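Local coordinates for cytochrome c, putative (Shewanella oneidensis, PDB 1SP3), which carries eight covalently bound c-type hemes and probably acts as a respiratory oxidoreductase that reduces tetrathionate, at residues 78-82 with 94-100; 32-38 with 189-193; 247-253 with 330-336. All blocks are in the same frame, centred on the assembly; numbering follows the deposited sequence.

Contacts 1 and 2 are buried and supply heme ligands and attachment points, while contact 3, partly buried, holds no heme ligand and lies across the chain's centre in a mixed beta-sheet. The first two touch, with Val96 CG1 3.3 Å from Met33 CE, and share heme c #2: contact 1 supplies a covalent cysteine, contact 2 an axial histidine. Their chemistry differs. Contact 1 combines two direct backbone bonds with a carboxylate cap, whereas contact 2 meets through apolar touches and bridging waters. In contact 3 the regular backbone bonding of parallel strands dominates. Its centre is about 31 Å from that of contact 1 and about 32 Å from that of contact 2.

Contact 1: residues 78-82 with 94-100; sequences HAGYG and TKVDCLI. With HEC (heme c), chain E.
A single beta bridge between Gly80 and Val96 lies just ahead of the CXXCH heme-binding motif that runs from Cys98 to His102. On the other side of the bridge, residues 78-82 begin right after Cys77, which with Cys74 holds heme c #4, so the contact ties together the neighbourhoods of two heme attachment sites. Two backbone bonds make the bridge. Asp97 N reaches Ala79 O at 2.9 Å in a nearly straight bond (173° at the hydrogen), and Tyr81 N reaches Lys95 O at 2.8 Å. Ala79 centres an inverse gamma turn, which bends the chain just before Gly80.

The side chains of Tyr81 and Asp97 cross at about a right angle. Asp97 CB sits over one face of the Tyr81 ring, 4.1 Å from its centroid, in a CH-pi contact offset toward the rim, and the ring and carboxylate planes are only 25° apart. With CG turned away from its own backbone N (chi1 -177°), Asp97 carries its carboxylate along the ring toward the phenol oxygen and the helix 99-102. There OD1 caps the start of the helix: it accepts from Ile100 N at 2.8 Å, from above the carboxylate plane, and more weakly from Leu99 N. Lys110 and Tyr108 hold OD2, which would probably stabilise the negative charge; Tyr108 also bonds the Tyr81 hydroxyl.

A water links the two segments once more. It lies 2.8 Å from Tyr81 OH and accepts from Cys98 N. Val96 turns its CB away from residues 78-82 and brings CG1 up against the heme vinyl-derived carbon CBB at 3.4 Å. Next to it, Cys98 SG is bonded to heme carbon CAB at 1.9 Å.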
loop_
_atom_site.group_PDB
_atom_site.type_symbol
_atom_site.label_atom_id
_atom_site.label_comp_id
_atom_site.label_asym_id
_atom_site.label_seq_id
_atom_site.Cartn_x
_atom_site.Cartn_y
_atom_site.Cartn_z
ATOM N N HIS A 78 10.476 -5.916 4.064
ATOM C CA HIS A 78 10.805 -5.247 5.333
ATOM C C HIS A 78 12.246 -4.703 5.276
ATOM O O HIS A 78 13.150 -5.392 4.836
ATOM C CB HIS A 78 10.676 -6.237 6.528
ATOM C CG HIS A 78 10.953 -5.635 7.857
ATOM N ND1 HIS A 78 11.946 -6.129 8.683
ATOM C CD2 HIS A 78 10.382 -4.582 8.522
ATOM C CE1 HIS A 78 11.960 -5.429 9.815
ATOM N NE2 HIS A 78 10.992 -4.513 9.760
ATOM N N ALA A 79 12.460 -3.478 5.759
ATOM C CA ALA A 79 13.801 -2.883 5.797
ATOM C C ALA A 79 14.659 -3.519 6.925
ATOM O O ALA A 79 15.295 -2.799 7.725
ATOM C CB ALA A 79 13.699 -1.333 5.972
ATOM N N GLY A 80 14.622 -4.857 6.988
ATOM C CA GLY A 80 15.257 -5.654 7.999
ATOM C C GLY A 80 15.768 -6.983 7.476
ATOM O O GLY A 80 15.447 -7.394 6.301
ATOM N N TYR A 81 16.514 -7.721 8.330
ATOM C CA TYR A 81 16.984 -9.053 7.941
ATOM C C TYR A 81 16.526 -10.133 8.966
ATOM O O TYR A 81 16.938 -10.069 10.080
ATOM C CB TYR A 81 18.534 -9.110 7.947
ATOM C CG TYR A 81 19.208 -8.164 6.977
ATOM C CD1 TYR A 81 20.190 -7.260 7.427
ATOM C CD2 TYR A 81 18.946 -8.244 5.612
ATOM C CE1 TYR A 81 20.845 -6.401 6.497
ATOM C CE2 TYR A 81 19.573 -7.422 4.731
ATOM C CZ TYR A 81 20.532 -6.496 5.162
ATOM O OH TYR A 81 21.146 -5.659 4.223
ATOM N N GLY A 82 15.734 -11.147 8.577
ATOM C CA GLY A 82 15.418 -12.243 9.520
ATOM C C GLY A 82 14.032 -12.259 10.155
ATOM O O GLY A 82 13.771 -13.124 10.966
ATOM N N THR A 94 21.811 -4.605 14.496
ATOM C CA THR A 94 22.463 -5.263 13.337
ATOM C C THR A 94 21.512 -5.898 12.316
ATOM O O THR A 94 21.976 -6.384 11.239
ATOM C CB THR A 94 23.522 -6.301 13.770
ATOM O OG1 THR A 94 22.821 -7.392 14.340
ATOM C CG2 THR A 94 24.315 -5.772 14.967
ATOM N N LYS A 95 20.229 -5.909 12.622
ATOM C CA LYS A 95 19.219 -6.450 11.687
ATOM C C LYS A 95 18.536 -5.431 10.780
ATOM O O LYS A 95 17.598 -5.765 10.062
ATOM C CB LYS A 95 18.129 -7.230 12.461
ATOM C CG LYS A 95 18.702 -8.418 13.271
ATOM C CD LYS A 95 19.680 -9.242 12.440
ATOM C CE LYS A 95 20.229 -10.485 13.248
ATOM N NZ LYS A 95 20.916 -11.470 12.326
ATOM N N VAL A 96 18.982 -4.182 10.788
ATOM C CA VAL A 96 18.359 -3.185 9.899
ATOM C C VAL A 96 18.922 -3.387 8.545
ATOM O O VAL A 96 20.068 -3.770 8.447
ATOM C CB VAL A 96 18.638 -1.789 10.428
ATOM C CG1 VAL A 96 18.087 -0.693 9.501
ATOM C CG2 VAL A 96 18.058 -1.726 11.841
ATOM N N ASP A 97 18.121 -3.191 7.494
ATOM C CA ASP A 97 18.654 -3.254 6.150
ATOM C C ASP A 97 18.970 -1.824 5.681
ATOM O O ASP A 97 18.059 -1.026 5.444
ATOM C CB ASP A 97 17.632 -4.001 5.247
ATOM C CG ASP A 97 18.137 -4.203 3.789
ATOM O OD1 ASP A 97 19.081 -3.469 3.308
ATOM O OD2 ASP A 97 17.611 -5.087 3.037
ATOM N N CYS A 98 20.247 -1.483 5.646
ATOM C CA CYS A 98 20.738 -0.176 5.248
ATOM C C CYS A 98 20.923 -0.095 3.809
ATOM O O CYS A 98 20.933 0.986 3.299
ATOM C CB CYS A 98 22.113 0.186 5.843
ATOM S SG CYS A 98 21.987 0.201 7.610
ATOM N N LEU A 99 21.032 -1.223 3.132
ATOM C CA LEU A 99 21.285 -1.234 1.690
ATOM C C LEU A 99 20.072 -1.067 0.776
ATOM O O LEU A 99 20.219 -0.553 -0.372
ATOM C CB LEU A 99 21.983 -2.551 1.351
ATOM C CG LEU A 99 23.215 -2.759 2.217
ATOM C CD1 LEU A 99 23.684 -4.231 1.996
ATOM C CD2 LEU A 99 24.343 -1.708 1.903
ATOM N N ILE A 100 18.904 -1.520 1.238
ATOM C CA ILE A 100 17.767 -1.495 0.359
ATOM C C ILE A 100 17.425 -0.026 -0.079
ATOM O O ILE A 100 17.095 0.224 -1.247
ATOM C CB ILE A 100 16.583 -2.285 0.944
ATOM C CG1 ILE A 100 15.378 -2.377 -0.030
ATOM C CG2 ILE A 100 16.143 -1.697 2.254
ATOM C CD1 ILE A 100 15.603 -3.411 -1.028
HETATM FE FE HEC E . 19.146 6.245 5.326
HETATM C CHA HEC E . 19.636 9.587 4.716
HETATM C CHB HEC E . 22.335 6.136 6.551
HETATM C CHC HEC E . 18.531 3.052 6.303
HETATM C CHD HEC E . 16.159 6.237 3.755
HETATM N NA HEC E . 20.722 7.609 5.553
HETATM C C1A HEC E . 20.691 8.943 5.267
HETATM C C2A HEC E . 21.957 9.587 5.648
HETATM C C3A HEC E . 22.709 8.645 6.189
HETATM C C4A HEC E . 21.920 7.383 6.146
HETATM C CMA HEC E . 24.146 8.833 6.782
HETATM C CAA HEC E . 22.318 11.091 5.488
HETATM C CBA HEC E . 21.323 11.955 6.325
HETATM C CGA HEC E . 21.304 11.500 7.777
HETATM O O1A HEC E . 22.451 11.438 8.285
HETATM O O2A HEC E . 20.202 11.243 8.425
HETATM N NB HEC E . 20.188 4.927 6.224
HETATM C C1B HEC E . 21.475 5.041 6.656
HETATM C C2B HEC E . 21.804 3.812 7.329
HETATM C C3B HEC E . 20.761 3.001 7.264
HETATM C C4B HEC E . 19.727 3.655 6.556
HETATM C CMB HEC E . 23.201 3.493 7.966
HETATM C CAB HEC E . 20.629 1.567 7.898
HETATM C CBB HEC E . 20.873 1.318 9.224
HETATM N NC HEC E . 17.568 4.861 5.090
HETATM C C1C HEC E . 17.545 3.588 5.541
HETATM C C2C HEC E . 16.327 2.945 5.087
HETATM C C3C HEC E . 15.632 3.830 4.372
HETATM C C4C HEC E . 16.430 5.069 4.389
HETATM C CMC HEC E . 15.968 1.481 5.421
HETATM C CAC HEC E . 14.260 3.674 3.601
HETATM C CBC HEC E . 13.174 3.002 4.028
HETATM N ND HEC E . 18.093 7.667 4.409
HETATM C C1D HEC E . 16.851 7.426 3.806
HETATM C C2D HEC E . 16.388 8.634 3.243
HETATM C C3D HEC E . 17.446 9.677 3.616
HETATM C C4D HEC E . 18.477 8.982 4.277
HETATM C CMD HEC E . 15.037 8.903 2.467
HETATM C CAD HEC E . 17.468 11.161 3.239
HETATM C CBD HEC E . 17.915 11.195 1.779
HETATM C CGD HEC E . 17.914 12.557 1.119
HETATM O O1D HEC E . 17.959 12.598 -0.146
HETATM O O2D HEC E . 17.867 13.581 1.854
HETATM O O HOH W 1 22.370 -3.354 5.327
#

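Contact 2: residues 32-38 with 189-193. With HEC (heme c), chain F.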
loop_
_atom_site.group_PDB
_atom_site.type_symbol
_atom_site.label_atom_id
_atom_site.label_comp_id
_atom_site.label_asym_id
_atom_site.label_seq_id
_atom_site.Cartn_x
_atom_site.Cartn_y
_atom_site.Cartn_z
ATOM N N ASP A 32 17.432 5.943 14.897
ATOM C CA ASP A 32 16.371 6.782 14.353
ATOM C C ASP A 32 15.397 5.995 13.453
ATOM O O ASP A 32 14.210 6.186 13.512
ATOM C CB ASP A 32 16.963 7.954 13.533
ATOM C CG ASP A 32 17.678 8.998 14.410
ATOM O OD1 ASP A 32 17.294 9.144 15.623
ATOM O OD2 ASP A 32 18.623 9.700 13.922
ATOM N N MET A 33 15.929 5.170 12.595
ATOM C CA MET A 33 15.127 4.492 11.613
ATOM C C MET A 33 14.222 3.507 12.362
ATOM O O MET A 33 13.016 3.271 12.018
ATOM C CB MET A 33 16.064 3.789 10.641
ATOM C CG MET A 33 15.520 3.628 9.173
ATOM S SD MET A 33 14.347 2.208 9.146
ATOM C CE MET A 33 15.440 1.183 10.210
ATOM N N MET A 34 14.788 2.937 13.408
ATOM C CA MET A 34 14.069 1.866 14.102
ATOM C C MET A 34 12.873 2.414 14.891
ATOM O O MET A 34 11.996 1.638 15.314
ATOM C CB MET A 34 15.015 1.086 15.026
ATOM C CG MET A 34 15.996 0.272 14.249
ATOM S SD MET A 34 17.278 -0.194 15.363
ATOM C CE MET A 34 16.875 -1.898 16.017
ATOM N N LYS A 35 12.810 3.736 15.047
ATOM C CA LYS A 35 11.644 4.297 15.661
ATOM C C LYS A 35 10.500 4.374 14.647
ATOM O O LYS A 35 9.415 4.760 15.065
ATOM C CB LYS A 35 11.874 5.693 16.218
ATOM C CG LYS A 35 12.942 5.823 17.339
ATOM C CD LYS A 35 13.039 7.323 17.742
ATOM C CE LYS A 35 14.257 7.644 18.621
ATOM N NZ LYS A 35 14.613 9.113 18.449
ATOM N N THR A 36 10.714 4.062 13.361
ATOM C CA THR A 36 9.655 4.389 12.417
ATOM C C THR A 36 8.901 3.255 11.920
ATOM O O THR A 36 9.351 2.113 12.100
ATOM C CB THR A 36 10.141 5.120 11.191
ATOM O OG1 THR A 36 10.824 4.188 10.361
ATOM C CG2 THR A 36 11.101 6.316 11.536
ATOM N N SER A 37 7.776 3.526 11.220
ATOM C CA SER A 37 6.991 2.395 10.687
ATOM C C SER A 37 7.776 1.530 9.659
ATOM O O SER A 37 7.444 0.345 9.447
ATOM C CB SER A 37 5.653 2.835 10.128
ATOM O OG SER A 37 5.866 3.448 8.947
ATOM N N HIS A 38 8.797 2.090 9.017
ATOM C CA HIS A 38 9.560 1.245 8.049
ATOM C C HIS A 38 10.227 0.079 8.737
ATOM O O HIS A 38 10.535 -0.877 8.127
ATOM C CB HIS A 38 10.580 2.061 7.272
ATOM C CG HIS A 38 10.002 2.606 6.003
ATOM N ND1 HIS A 38 9.653 3.930 5.857
ATOM C CD2 HIS A 38 9.577 1.975 4.878
ATOM C CE1 HIS A 38 9.096 4.099 4.665
ATOM N NE2 HIS A 38 9.031 2.928 4.054
ATOM N N LYS A 189 15.921 12.677 10.010
ATOM C CA LYS A 189 16.200 11.612 10.985
ATOM C C LYS A 189 15.497 10.293 10.580
ATOM O O LYS A 189 14.926 9.588 11.430
ATOM C CB LYS A 189 15.774 12.063 12.398
ATOM C CG LYS A 189 16.713 13.159 13.017
ATOM C CD LYS A 189 16.366 13.422 14.526
ATOM C CE LYS A 189 16.851 14.805 15.034
ATOM N NZ LYS A 189 18.345 15.035 14.739
ATOM N N HIS A 190 15.509 9.987 9.290
ATOM C CA HIS A 190 14.907 8.796 8.765
ATOM C C HIS A 190 13.458 8.669 9.065
ATOM O O HIS A 190 12.949 7.583 8.946
ATOM C CB HIS A 190 15.598 7.568 9.315
ATOM C CG HIS A 190 16.821 7.278 8.563
ATOM N ND1 HIS A 190 18.014 7.853 8.879
ATOM C CD2 HIS A 190 17.004 6.621 7.399
ATOM C CE1 HIS A 190 18.928 7.476 7.995
ATOM N NE2 HIS A 190 18.328 6.729 7.073
ATOM N N GLN A 191 12.815 9.750 9.521
ATOM C CA GLN A 191 11.315 9.815 9.427
ATOM C C GLN A 191 10.889 10.384 8.062
ATOM O O GLN A 191 11.050 11.554 7.757
ATOM C CB GLN A 191 10.639 10.527 10.588
ATOM C CG GLN A 191 9.042 10.339 10.509
ATOM C CD GLN A 191 8.477 8.873 10.469
ATOM O OE1 GLN A 191 8.302 8.262 11.540
ATOM N NE2 GLN A 191 8.149 8.325 9.233
ATOM N N ILE A 192 10.421 9.501 7.225
ATOM C CA ILE A 192 9.979 9.822 5.901
ATOM C C ILE A 192 8.573 10.327 6.027
ATOM O O ILE A 192 7.681 9.630 6.509
ATOM C CB ILE A 192 10.048 8.556 5.054
ATOM C CG1 ILE A 192 11.486 8.079 4.898
ATOM C CG2 ILE A 192 9.448 8.760 3.622
ATOM C CD1 ILE A 192 11.568 6.717 4.303
ATOM N N SER A 193 8.355 11.562 5.594
ATOM C CA SER A 193 7.083 12.159 5.829
ATOM C C SER A 193 6.037 11.659 4.818
ATOM O O SER A 193 6.328 10.868 3.933
ATOM C CB SER A 193 7.237 13.687 5.888
ATOM O OG SER A 193 7.394 14.126 4.571
HETATM FE FE HEC F . 8.124 2.700 2.285
HETATM C CHA HEC F . 5.247 2.776 4.066
HETATM C CHB HEC F . 7.718 6.020 1.594
HETATM C CHC HEC F . 11.266 2.780 1.004
HETATM C CHD HEC F . 8.255 -0.689 2.705
HETATM N NA HEC F . 6.752 4.119 2.732
HETATM C C1A HEC F . 5.615 3.933 3.429
HETATM C C2A HEC F . 4.904 5.172 3.573
HETATM C C3A HEC F . 5.602 6.096 2.916
HETATM C C4A HEC F . 6.759 5.451 2.362
HETATM C CMA HEC F . 5.166 7.575 2.703
HETATM C CAA HEC F . 3.492 5.317 4.311
HETATM C CBA HEC F . 3.596 5.838 5.745
HETATM C CGA HEC F . 3.579 4.671 6.712
HETATM O O1A HEC F . 4.072 4.828 7.872
HETATM O O2A HEC F . 2.983 3.607 6.360
HETATM N NB HEC F . 9.262 4.148 1.441
HETATM C C1B HEC F . 8.921 5.440 1.255
HETATM C C2B HEC F . 9.970 6.104 0.517
HETATM C C3B HEC F . 10.940 5.217 0.311
HETATM C C4B HEC F . 10.520 3.972 0.930
HETATM C CMB HEC F . 9.788 7.592 0.116
HETATM C CAB HEC F . 12.376 5.429 -0.271
HETATM C CBB HEC F . 13.119 6.416 0.364
HETATM N NC HEC F . 9.491 1.348 1.919
HETATM C C1C HEC F . 10.768 1.564 1.376
HETATM C C2C HEC F . 11.379 0.288 1.173
HETATM C C3C HEC F . 10.562 -0.638 1.676
HETATM C C4C HEC F . 9.347 -0.029 2.153
HETATM C CMC HEC F . 12.747 0.019 0.490
HETATM C CAC HEC F . 10.890 -2.127 1.671
HETATM C CBC HEC F . 12.015 -2.584 2.368
HETATM N ND HEC F . 6.909 1.255 3.148
HETATM C C1D HEC F . 7.157 -0.105 3.251
HETATM C C2D HEC F . 6.166 -0.754 4.055
HETATM C C3D HEC F . 5.287 0.346 4.528
HETATM C C4D HEC F . 5.813 1.554 3.915
HETATM C CMD HEC F . 5.954 -2.240 4.463
HETATM C CAD HEC F . 4.048 0.232 5.463
HETATM C CBD HEC F . 4.667 0.507 6.818
HETATM C CGD HEC F . 3.605 0.351 7.900
HETATM O O1D HEC F . 2.823 1.320 8.059
HETATM O O2D HEC F . 3.495 -0.701 8.608
HETATM O O HOH W 2 18.898 9.620 11.197
HETATM O O HOH W 3 13.204 8.627 13.791
HETATM O O HOH W 4 10.453 6.144 7.832
HETATM O O HOH W 5 6.610 5.967 11.592
HETATM O O HOH W 6 7.800 5.216 8.268
#
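Met33 and Thr36 lie against His190 and Gln191, and the direct touches are apolar ones or carbon against oxygen. Met33 CG rests 3.8 Å from His190 CD2, approaching the imidazole obliquely. Thr36 directs its methyl CG2 at two acceptors, His190 O and Gln191 OE1, each 3.4 Å away. Farther along, Ile192 CD1 comes within 3.6 Å of His38 CE1; the two side chains cross at about a right angle.

Waters carry the polar part of the contact. One accepts from His38 ND1, in the plane of the ring, at 3.1 Å, and donates to both Thr36 OG1 and His190 O, joining the segments at the ring nitrogen not bound to iron. Another accepts from His190 ND1 at 3.0 Å, also in the ring plane, and donates to Asp32 OD2. Each imidazole is thus helped to keep its rotation by a water reaching the opposite segment.

Thr36 is itself positioned by its hydroxyl. At chi1 74° OG1 stands between backbone N and carbonyl carbon, from where it donates to Met33 O (2.9 Å), on a lone pair in the carbonyl plane, and accepts from His38 N. That second bond caps helix 37-40, whose Ser37 OG donates to heme propionate oxygen O1A.

Lys189 and His190 form the two-residue turn of the hairpin 187-192, both with left-handed backbone angles. Together the helix start and hairpin turn present axial ligands to adjacent hemes: His38 binds the iron of heme c #3 opposite His143, and His190 that of heme c #2 with His102, the bis-histidine ligation familiar from multiheme cytochromes c.

Contact 3: residues 247-253 with 330-336; sequences KMQWDWS and KVHTGKQ
Residues 247-251 and 330-336 run as parallel strands, their axes 4.5 Å apart and inclined by only 2°, with Gln249, Trp250 and Asp251 paired to Thr333, Gly334 and Lys335. The bonds alternate as parallel pairing requires: Thr333 N to Met248 O (3.0 Å), Trp250 N to Thr333 O, Lys335 N to Trp250 O, and Trp252 N to Lys335 O. Lys330 extends the series with its side chain, NZ meeting Lys247 O in the carbonyl plane at 3.1 Å; NZ also bonds Lys153 O.

On one face, Gln249 lies beside Thr333, CG to OG1 3.6 Å, both pointing the same way. Asp251 and Lys335 are likewise side by side, OD1 3.5 Å from Lys335 CB. Asp251 OD1 also accepts from Ser253 N in an Asx turn that begins on the strand, while Lys335 NZ makes a weak bond to Ser253 OG.

His332 lays its ring across the neighbouring strand, CG opposite its backbone N (chi1 178°). Its CD2 comes 3.2 Å from Met248 O and its CE1 3.6 Å from Trp250 CB, while Asn62 takes ND1 and Phe63 stacks on the ring. Trp250 and Trp252 each set NE1 over the other's face; Trp250 NE1 lies 3.4 Å above the Trp252 plane. Those nitrogens donate to Lys275 O and Phe63 O respectively.

Strand 276-281 runs antiparallel to 246-251, where Met248 and Gln249 face Val279 in a classic beta bulge, and 387-397 runs antiparallel to 325-339. The contact is therefore a parallel pair in the interior of a mixed beta-sheet.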
loop_
_atom_site.group_PDB
_atom_site.type_symbol
_atom_site.label_atom_id
_atom_site.label_comp_id
_atom_site.label_asym_id
_atom_site.label_seq_id
_atom_site.Cartn_x
_atom_site.Cartn_y
_atom_site.Cartn_z
ATOM N N LYS A 247 -4.400 -5.549 -10.372
ATOM C CA LYS A 247 -5.447 -6.481 -9.976
ATOM C C LYS A 247 -6.627 -5.692 -9.407
ATOM O O LYS A 247 -6.432 -4.843 -8.543
ATOM C CB LYS A 247 -4.867 -7.430 -8.975
ATOM C CG LYS A 247 -5.740 -8.637 -8.662
ATOM C CD LYS A 247 -4.968 -9.606 -7.740
ATOM C CE LYS A 247 -3.806 -10.225 -8.484
ATOM N NZ LYS A 247 -3.028 -11.105 -7.514
ATOM N N MET A 248 -7.811 -5.961 -9.916
ATOM C CA MET A 248 -9.015 -5.320 -9.447
ATOM C C MET A 248 -9.871 -6.271 -8.592
ATOM O O MET A 248 -10.596 -5.814 -7.701
ATOM C CB MET A 248 -9.830 -4.745 -10.625
ATOM C CG MET A 248 -9.017 -3.622 -11.416
ATOM S SD MET A 248 -8.633 -2.075 -10.435
ATOM C CE MET A 248 -10.312 -1.357 -9.996
ATOM N N GLN A 249 -9.766 -7.564 -8.813
ATOM C CA GLN A 249 -10.540 -8.559 -7.990
ATOM C C GLN A 249 -9.696 -9.764 -7.725
ATOM O O GLN A 249 -8.943 -10.155 -8.575
ATOM C CB GLN A 249 -11.778 -9.059 -8.702
ATOM C CG GLN A 249 -12.574 -7.912 -9.367
ATOM C CD GLN A 249 -13.848 -8.370 -10.018
ATOM O OE1 GLN A 249 -14.263 -7.784 -11.039
ATOM N NE2 GLN A 249 -14.458 -9.435 -9.473
ATOM N N TRP A 250 -9.843 -10.325 -6.529
ATOM C CA TRP A 250 -9.183 -11.564 -6.108
ATOM C C TRP A 250 -10.246 -12.391 -5.324
ATOM O O TRP A 250 -10.521 -12.139 -4.127
ATOM C CB TRP A 250 -7.993 -11.262 -5.187
ATOM C CG TRP A 250 -7.095 -12.423 -4.904
ATOM C CD1 TRP A 250 -7.431 -13.792 -4.835
ATOM C CD2 TRP A 250 -5.692 -12.340 -4.583
ATOM N NE1 TRP A 250 -6.308 -14.504 -4.484
ATOM C CE2 TRP A 250 -5.237 -13.641 -4.334
ATOM C CE3 TRP A 250 -4.792 -11.278 -4.464
ATOM C CZ2 TRP A 250 -3.924 -13.918 -4.012
ATOM C CZ3 TRP A 250 -3.479 -11.546 -4.163
ATOM C CH2 TRP A 250 -3.054 -12.855 -3.923
ATOM N N ASP A 251 -10.758 -13.422 -6.014
ATOM C CA ASP A 251 -11.650 -14.406 -5.462
ATOM C C ASP A 251 -10.873 -15.662 -5.063
ATOM O O ASP A 251 -10.502 -16.530 -5.937
ATOM C CB ASP A 251 -12.691 -14.752 -6.543
ATOM C CG ASP A 251 -13.800 -15.663 -6.025
ATOM O OD1 ASP A 251 -13.701 -16.182 -4.875
ATOM O OD2 ASP A 251 -14.834 -15.856 -6.718
ATOM N N TRP A 252 -10.624 -15.769 -3.768
ATOM C CA TRP A 252 -9.915 -16.916 -3.165
ATOM C C TRP A 252 -10.805 -18.193 -3.129
ATOM O O TRP A 252 -10.313 -19.270 -2.987
ATOM C CB TRP A 252 -9.535 -16.600 -1.717
ATOM C CG TRP A 252 -8.269 -15.802 -1.479
ATOM C CD1 TRP A 252 -8.185 -14.462 -1.192
ATOM C CD2 TRP A 252 -6.916 -16.296 -1.476
ATOM N NE1 TRP A 252 -6.871 -14.105 -1.013
ATOM C CE2 TRP A 252 -6.073 -15.211 -1.186
ATOM C CE3 TRP A 252 -6.334 -17.570 -1.661
ATOM C CZ2 TRP A 252 -4.651 -15.348 -1.063
ATOM C CZ3 TRP A 252 -4.952 -17.684 -1.612
ATOM C CH2 TRP A 252 -4.124 -16.591 -1.278
ATOM N N SER A 253 -12.117 -18.054 -3.251
ATOM C CA SER A 253 -13.040 -19.179 -3.065
ATOM C C SER A 253 -12.861 -20.276 -4.072
ATOM O O SER A 253 -13.049 -21.451 -3.766
ATOM C CB SER A 253 -14.513 -18.697 -3.057
ATOM O OG SER A 253 -14.863 -18.226 -4.355
ATOM N N LYS A 330 -8.321 3.847 -5.339
ATOM C CA LYS A 330 -8.342 2.553 -5.946
ATOM C C LYS A 330 -9.074 1.569 -5.019
ATOM O O LYS A 330 -8.879 1.559 -3.756
ATOM C CB LYS A 330 -6.938 2.035 -6.272
ATOM C CG LYS A 330 -7.011 0.518 -6.586
ATOM C CD LYS A 330 -5.746 -0.054 -7.104
ATOM C CE LYS A 330 -6.065 -1.534 -7.616
ATOM N NZ LYS A 330 -5.072 -2.462 -7.071
ATOM N N VAL A 331 -9.958 0.781 -5.619
ATOM C CA VAL A 331 -10.816 -0.094 -4.819
ATOM C C VAL A 331 -10.626 -1.532 -5.313
ATOM O O VAL A 331 -10.765 -1.804 -6.500
ATOM C CB VAL A 331 -12.296 0.280 -4.980
ATOM C CG1 VAL A 331 -13.222 -0.751 -4.247
ATOM C CG2 VAL A 331 -12.549 1.787 -4.507
ATOM N N HIS A 332 -10.214 -2.416 -4.454
ATOM C CA HIS A 332 -9.972 -3.800 -4.865
ATOM C C HIS A 332 -11.090 -4.681 -4.209
ATOM O O HIS A 332 -11.404 -4.431 -3.047
ATOM C CB HIS A 332 -8.611 -4.221 -4.369
ATOM C CG HIS A 332 -8.283 -5.647 -4.690
ATOM N ND1 HIS A 332 -8.111 -6.606 -3.722
ATOM C CD2 HIS A 332 -8.043 -6.264 -5.878
ATOM C CE1 HIS A 332 -7.760 -7.750 -4.289
ATOM N NE2 HIS A 332 -7.732 -7.573 -5.600
ATOM N N THR A 333 -11.750 -5.588 -4.972
ATOM C CA THR A 333 -12.770 -6.434 -4.383
ATOM C C THR A 333 -12.353 -7.892 -4.415
ATOM O O THR A 333 -11.394 -8.235 -5.057
ATOM C CB THR A 333 -14.124 -6.247 -5.010
ATOM O OG1 THR A 333 -14.053 -6.580 -6.365
ATOM C CG2 THR A 333 -14.531 -4.719 -5.072
ATOM N N GLY A 334 -13.012 -8.720 -3.652
ATOM C CA GLY A 334 -12.587 -10.100 -3.576
ATOM C C GLY A 334 -13.502 -10.882 -2.716
ATOM O O GLY A 334 -14.550 -10.343 -2.315
ATOM N N LYS A 335 -13.145 -12.153 -2.558
ATOM C CA LYS A 335 -13.700 -13.058 -1.537
ATOM C C LYS A 335 -12.584 -13.744 -0.829
ATOM O O LYS A 335 -11.592 -14.157 -1.444
ATOM C CB LYS A 335 -14.553 -14.158 -2.138
ATOM C CG LYS A 335 -15.852 -13.657 -2.847
ATOM C CD LYS A 335 -16.985 -14.628 -2.710
ATOM C CE LYS A 335 -17.216 -15.349 -3.959
ATOM N NZ LYS A 335 -17.859 -16.697 -3.657
ATOM N N GLN A 336 -12.754 -13.917 0.470
ATOM C CA GLN A 336 -11.690 -14.521 1.269
ATOM C C GLN A 336 -12.228 -15.266 2.476
ATOM O O GLN A 336 -13.412 -15.191 2.826
ATOM C CB GLN A 336 -10.689 -13.440 1.657
ATOM C CG GLN A 336 -11.161 -12.557 2.817
ATOM C CD GLN A 336 -10.248 -11.324 2.942
ATOM O OE1 GLN A 336 -10.252 -10.391 2.103
ATOM N NE2 GLN A 336 -9.500 -11.314 3.978
HETATM O O HOH W 7 -12.872 -3.512 -8.410
#